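Local structure of dipeptide Epimerase (Enterococcus faecalis, 3KUM) at residues A[133-138]-A[156-161]; A[290-295]-A[318-323]. The protein belongs to the mandelate racemase/muconate lactonizing enzyme family of the enolase superfamily and holds a bound arginine and tyrosine in its barrel pocket. All blocks are in the same frame, centred on the assembly; numbering follows the deposited sequence.

Contact 1 of 2, residues A[133-138]-A[156-161]; sequences ITLGID and DTLKIK. With TYR (tyrosine), chain J; ARG (arginine), chain I.
The ligand-facing side of a parallel strand pair is built by Thr134, Lys159 and Lys161. Thr134 OG1 lies 3.5 Å from Lys159 CD, and the two side chains run side by side in the same direction. With CG anti to the backbone N (chi1 -179°) and the chain extended beyond it, Lys159 carries its NZ to TYR O at 2.8 Å. Lys159 NZ also forms a salt bridge with Glu215. Lys161 bends at chi2 (-74°) and passes across Thr134 CG2. Its NZ sits 3.0 Å from TYR OXT and makes a weak bond to ARG O. The same NZ also hydrogen-bonds to Asp189 and Asn191. Thr134 OG1 accepts a weak bond from ARG N.

Residues 133-135 end strand 128-135, which helix 140-153 links to strand 157-161 in a beta-alpha-beta crossover of the TIM-barrel-like domain. Lys159 N donates to Ile133 O at 3.0 Å. Leu135 N binds Lys159 O at 2.8 Å, and Lys161 N binds Leu135 O at 3.2 Å.

On the other face, Ile133 CG2 touches Leu158 CD2 at 3.7 Å. Leu158 and Ile160 there meet helix 140-153. Past the strand end, Ile137 CG1 presses at about a right angle on Lys161 CB, a tight 3.5 Å.

Contact 2 of 2, residues A[290-295]-A[318-323]; sequences IGCMAE and DLDATF. With ARG (arginine), chain I; TYR (tyrosine), chain J.
Cys292 points at the 318-323 loop and meets four of its residues. Its SG lies between the backbone N and the carbonyl carbon (chi1 64°), which sets it 3.3 Å from Asp318 O and 3.9 Å from Ala321 CB. Asp320 OD1 is also close to this sulfur. Ile290 and Leu319 bury much of the rest. Their side chains slant across each other, with Ile290 CG1 3.9 Å from Leu319 CD2. The same Leu319 methyl reaches Gly291 O at 3.5 Å. Asp318 N closes this end with a 2.8 Å bond to Ile290 O.

The polar side of the contact faces the bound ligands. ARG N bonds to Asp318 OD2 at 2.8 Å and to Asp320 OD1 at 3.2 Å. The other oxygen of Asp320, OD2, is held by Thr134 N. TYR N bonds to Cys292 O, and TYR OH to Glu295 OE1. One water takes the N-H of Cys292 and donates to Asp318 OD2 and TYR O. A second water bridges Ala294 O and Ala321 O.

Both loops leave the C-terminal ends of neighbouring parallel barrel strands, 287-290 and 314-317. Helix 298-310 packs against the contact, with Ile301 on Cys292 and Ala321, and Ala304 and Ala308 on Ile290.

Contacts 1 and 2 lie in series along the chain, with centres about 12 Å apart. They meet directly in the barrel. Lys159 NZ of contact 1 forms a salt bridge with Asp318 OD2 of contact 2 at 3.0 Å. Thr134 N probably donates a hydrogen bond to Asp320 OD2 at 2.8 Å. Strand 128-135 is thereby joined to the loop after strand 314-317, the other end of the parallel run round the barrel. The bound arginine and tyrosine touch both contacts. Contact 1 meets them through Thr134 and the lysines of 156-161, contact 2 through its aspartates and the 290-295 loop. A magnesium ion lies about 4 Å from the Lys159 side chain and about 6 Å from that of Asp318.

Contact 1 of 2, residues A[133-138]-A[156-161]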
# COMPACT_ATOMS: atom_id res chain seq x y z
N ILE A 133 -21.53 -7.49 -15.47
CA ILE A 133 -22.71 -6.64 -15.43
C ILE A 133 -23.62 -7.40 -14.49
O ILE A 133 -23.72 -8.63 -14.56
CB ILE A 133 -23.36 -6.44 -16.82
CG1 ILE A 133 -24.47 -5.39 -16.70
CG2 ILE A 133 -23.93 -7.76 -17.33
CD1 ILE A 133 -24.96 -4.84 -18.03
N THR A 134 -24.25 -6.68 -13.57
CA THR A 134 -25.13 -7.29 -12.59
C THR A 134 -26.57 -7.44 -13.07
O THR A 134 -27.02 -6.72 -13.96
CB THR A 134 -25.12 -6.48 -11.26
OG1 THR A 134 -23.76 -6.29 -10.83
CG2 THR A 134 -25.87 -7.22 -10.17
N LEU A 135 -27.27 -8.41 -12.48
CA LEU A 135 -28.67 -8.67 -12.78
C LEU A 135 -29.37 -8.64 -11.43
O LEU A 135 -29.10 -9.47 -10.56
CB LEU A 135 -28.85 -10.04 -13.45
CG LEU A 135 -28.26 -10.23 -14.85
CD1 LEU A 135 -28.53 -11.64 -15.33
CD2 LEU A 135 -28.87 -9.22 -15.81
N GLY A 136 -30.27 -7.68 -11.26
CA GLY A 136 -30.99 -7.55 -10.00
C GLY A 136 -32.01 -8.65 -9.79
O GLY A 136 -32.54 -9.21 -10.75
N ILE A 137 -32.29 -8.94 -8.53
CA ILE A 137 -33.24 -9.98 -8.16
C ILE A 137 -34.54 -9.84 -8.94
O ILE A 137 -35.02 -8.72 -9.16
CB ILE A 137 -33.54 -9.96 -6.64
CG1 ILE A 137 -32.24 -10.19 -5.86
CG2 ILE A 137 -34.58 -11.01 -6.28
CD1 ILE A 137 -32.39 -10.13 -4.35
N ASP A 138 -35.09 -10.97 -9.38
CA ASP A 138 -36.33 -11.00 -10.15
C ASP A 138 -36.76 -12.47 -10.29
O ASP A 138 -36.22 -13.34 -9.61
CB ASP A 138 -36.10 -10.39 -11.54
CG ASP A 138 -37.37 -9.82 -12.15
OD1 ASP A 138 -38.42 -10.52 -12.12
OD2 ASP A 138 -37.33 -8.69 -12.68
N ASP A 156 -19.04 -11.47 -20.84
CA ASP A 156 -18.68 -12.86 -20.60
C ASP A 156 -18.88 -13.25 -19.13
O ASP A 156 -18.74 -14.42 -18.77
CB ASP A 156 -17.22 -13.11 -21.00
CG ASP A 156 -16.25 -12.13 -20.34
OD1 ASP A 156 -16.31 -11.96 -19.10
OD2 ASP A 156 -15.43 -11.53 -21.07
N THR A 157 -19.20 -12.27 -18.29
CA THR A 157 -19.41 -12.54 -16.87
C THR A 157 -20.66 -11.83 -16.36
O THR A 157 -20.87 -10.65 -16.64
CB THR A 157 -18.21 -12.08 -16.02
OG1 THR A 157 -17.01 -12.70 -16.50
CG2 THR A 157 -18.42 -12.45 -14.55
N LEU A 158 -21.49 -12.55 -15.61
CA LEU A 158 -22.71 -11.97 -15.08
C LEU A 158 -22.76 -12.11 -13.56
O LEU A 158 -22.48 -13.17 -13.02
CB LEU A 158 -23.93 -12.66 -15.69
CG LEU A 158 -23.98 -12.79 -17.22
CD1 LEU A 158 -25.30 -13.42 -17.62
CD2 LEU A 158 -23.82 -11.43 -17.87
N LYS A 159 -23.10 -11.01 -12.89
CA LYS A 159 -23.22 -11.04 -11.44
C LYS A 159 -24.71 -11.23 -11.17
O LYS A 159 -25.54 -10.45 -11.66
CB LYS A 159 -22.73 -9.72 -10.83
CG LYS A 159 -22.81 -9.68 -9.31
CD LYS A 159 -22.03 -8.51 -8.71
CE LYS A 159 -22.11 -8.54 -7.19
NZ LYS A 159 -21.26 -7.50 -6.54
N ILE A 160 -25.05 -12.26 -10.40
CA ILE A 160 -26.45 -12.58 -10.11
C ILE A 160 -26.84 -12.40 -8.65
O ILE A 160 -26.27 -13.03 -7.76
CB ILE A 160 -26.76 -14.04 -10.51
CG1 ILE A 160 -26.45 -14.24 -12.00
CG2 ILE A 160 -28.23 -14.36 -10.21
CD1 ILE A 160 -26.49 -15.69 -12.45
N LYS A 161 -27.84 -11.56 -8.42
CA LYS A 161 -28.32 -11.32 -7.06
C LYS A 161 -29.35 -12.37 -6.66
O LYS A 161 -30.16 -12.81 -7.47
CB LYS A 161 -28.96 -9.92 -6.97
CG LYS A 161 -27.98 -8.76 -7.13
CD LYS A 161 -27.10 -8.58 -5.90
CE LYS A 161 -26.15 -7.40 -6.05
NZ LYS A 161 -25.30 -7.20 -4.84
N TYR J . -23.38 -3.14 -5.51
CA TYR J . -23.61 -3.69 -4.18
C TYR J . -22.98 -5.07 -3.98
O TYR J . -22.07 -5.43 -4.76
CB TYR J . -25.11 -3.77 -3.91
CG TYR J . -25.79 -2.43 -3.86
CD1 TYR J . -27.07 -2.27 -4.39
CD2 TYR J . -25.17 -1.31 -3.29
CE1 TYR J . -27.72 -1.04 -4.36
CE2 TYR J . -25.81 -0.07 -3.25
CZ TYR J . -27.08 0.05 -3.79
OH TYR J . -27.73 1.27 -3.79
OXT TYR J . -23.41 -5.76 -3.03
N ARG I . -23.00 -4.11 -8.98
CA ARG I . -23.37 -3.11 -7.93
C ARG I . -23.65 -3.82 -6.61
O ARG I . -24.11 -4.97 -6.60
CB ARG I . -24.63 -2.35 -8.35
CG ARG I . -24.62 -1.88 -9.78
CD ARG I . -26.04 -1.61 -10.22
NE ARG I . -26.16 -1.60 -11.68
CZ ARG I . -27.31 -1.69 -12.33
NH1 ARG I . -28.45 -1.81 -11.65
NH2 ARG I . -27.33 -1.67 -13.65

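Contact 2 of 2, residues A[290-295]-A[318-323]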
# COMPACT_ATOMS: atom_id res chain seq x y z
N ILE A 290 -13.02 -5.19 -7.65
CA ILE A 290 -13.40 -3.81 -7.42
C ILE A 290 -14.90 -3.71 -7.73
O ILE A 290 -15.33 -4.10 -8.82
CB ILE A 290 -12.60 -2.84 -8.34
CG1 ILE A 290 -13.00 -1.39 -8.07
CG2 ILE A 290 -12.81 -3.21 -9.79
CD1 ILE A 290 -12.29 -0.75 -6.88
N GLY A 291 -15.69 -3.23 -6.77
CA GLY A 291 -17.12 -3.11 -6.98
C GLY A 291 -17.62 -1.67 -6.99
O GLY A 291 -16.83 -0.72 -7.10
N CYS A 292 -18.93 -1.49 -6.87
CA CYS A 292 -19.49 -0.15 -6.89
C CYS A 292 -20.86 -0.12 -6.24
O CYS A 292 -21.50 -1.16 -6.06
CB CYS A 292 -19.61 0.37 -8.33
SG CYS A 292 -20.77 -0.56 -9.39
N MET A 293 -21.30 1.09 -5.88
CA MET A 293 -22.60 1.29 -5.27
C MET A 293 -23.55 1.62 -6.41
O MET A 293 -23.12 2.11 -7.45
CB MET A 293 -22.56 2.48 -4.30
CG MET A 293 -21.53 2.37 -3.20
SD MET A 293 -21.94 1.09 -2.04
CE MET A 293 -22.57 2.04 -0.65
N ALA A 294 -24.84 1.36 -6.21
CA ALA A 294 -25.82 1.67 -7.24
C ALA A 294 -25.97 3.18 -7.37
O ALA A 294 -26.31 3.69 -8.45
CB ALA A 294 -27.16 1.03 -6.88
N GLU A 295 -25.70 3.91 -6.28
CA GLU A 295 -25.82 5.36 -6.26
C GLU A 295 -24.64 6.17 -6.79
O GLU A 295 -24.69 7.41 -6.79
CB GLU A 295 -26.13 5.85 -4.84
CG GLU A 295 -27.37 5.23 -4.22
CD GLU A 295 -27.03 4.17 -3.20
OE1 GLU A 295 -26.09 3.38 -3.45
OE2 GLU A 295 -27.72 4.11 -2.16
N ASP A 318 -16.47 -5.22 -11.09
CA ASP A 318 -17.93 -5.11 -11.11
C ASP A 318 -18.21 -3.60 -11.11
O ASP A 318 -18.67 -3.04 -10.11
CB ASP A 318 -18.53 -5.78 -9.87
CG ASP A 318 -20.04 -5.61 -9.78
OD1 ASP A 318 -20.69 -5.56 -10.84
OD2 ASP A 318 -20.57 -5.55 -8.65
N LEU A 319 -17.92 -2.97 -12.24
CA LEU A 319 -18.10 -1.53 -12.41
C LEU A 319 -19.15 -1.27 -13.49
O LEU A 319 -18.83 -0.84 -14.60
CB LEU A 319 -16.76 -0.89 -12.81
CG LEU A 319 -15.61 -1.18 -11.84
CD1 LEU A 319 -14.32 -0.55 -12.34
CD2 LEU A 319 -15.97 -0.64 -10.46
N ASP A 320 -20.41 -1.52 -13.13
CA ASP A 320 -21.53 -1.38 -14.05
C ASP A 320 -22.54 -0.30 -13.67
O ASP A 320 -23.66 -0.28 -14.20
CB ASP A 320 -22.26 -2.72 -14.13
CG ASP A 320 -22.77 -3.18 -12.78
OD1 ASP A 320 -22.29 -2.66 -11.75
OD2 ASP A 320 -23.64 -4.07 -12.75
N ALA A 321 -22.17 0.59 -12.76
CA ALA A 321 -23.08 1.65 -12.33
C ALA A 321 -23.51 2.58 -13.46
O ALA A 321 -24.67 2.97 -13.55
CB ALA A 321 -22.44 2.45 -11.19
N THR A 322 -22.58 2.94 -14.35
CA THR A 322 -22.93 3.85 -15.44
C THR A 322 -23.88 3.27 -16.49
O THR A 322 -24.52 4.03 -17.23
CB THR A 322 -21.68 4.37 -16.18
OG1 THR A 322 -21.14 3.31 -16.98
CG2 THR A 322 -20.63 4.85 -15.19
N PHE A 323 -23.97 1.95 -16.58
CA PHE A 323 -24.82 1.30 -17.57
C PHE A 323 -26.31 1.54 -17.33
O PHE A 323 -27.11 1.47 -18.26
CB PHE A 323 -24.59 -0.22 -17.60
CG PHE A 323 -23.15 -0.62 -17.77
CD1 PHE A 323 -22.24 0.22 -18.41
CD2 PHE A 323 -22.71 -1.86 -17.32
CE1 PHE A 323 -20.92 -0.16 -18.60
CE2 PHE A 323 -21.38 -2.26 -17.50
CZ PHE A 323 -20.48 -1.41 -18.14
N ARG I . -23.00 -4.11 -8.98
CA ARG I . -23.37 -3.11 -7.93
C ARG I . -23.65 -3.82 -6.61
O ARG I . -24.11 -4.97 -6.60
CB ARG I . -24.63 -2.35 -8.35
CG ARG I . -24.62 -1.88 -9.78
CD ARG I . -26.04 -1.61 -10.22
NE ARG I . -26.16 -1.60 -11.68
CZ ARG I . -27.31 -1.69 -12.33
NH1 ARG I . -28.45 -1.81 -11.65
NH2 ARG I . -27.33 -1.67 -13.65
N TYR J . -23.38 -3.14 -5.51
CA TYR J . -23.61 -3.69 -4.18
C TYR J . -22.98 -5.07 -3.98
O TYR J . -22.07 -5.43 -4.76
CB TYR J . -25.11 -3.77 -3.91
CG TYR J . -25.79 -2.43 -3.86
CD1 TYR J . -27.07 -2.27 -4.39
CD2 TYR J . -25.17 -1.31 -3.29
CE1 TYR J . -27.72 -1.04 -4.36
CE2 TYR J . -25.81 -0.07 -3.25
CZ TYR J . -27.08 0.05 -3.79
OH TYR J . -27.73 1.27 -3.79
OXT TYR J . -23.41 -5.76 -3.03
O HOH W 1 -19.84 -4.40 -6.28
O HOH W 2 -26.33 2.42 -11.20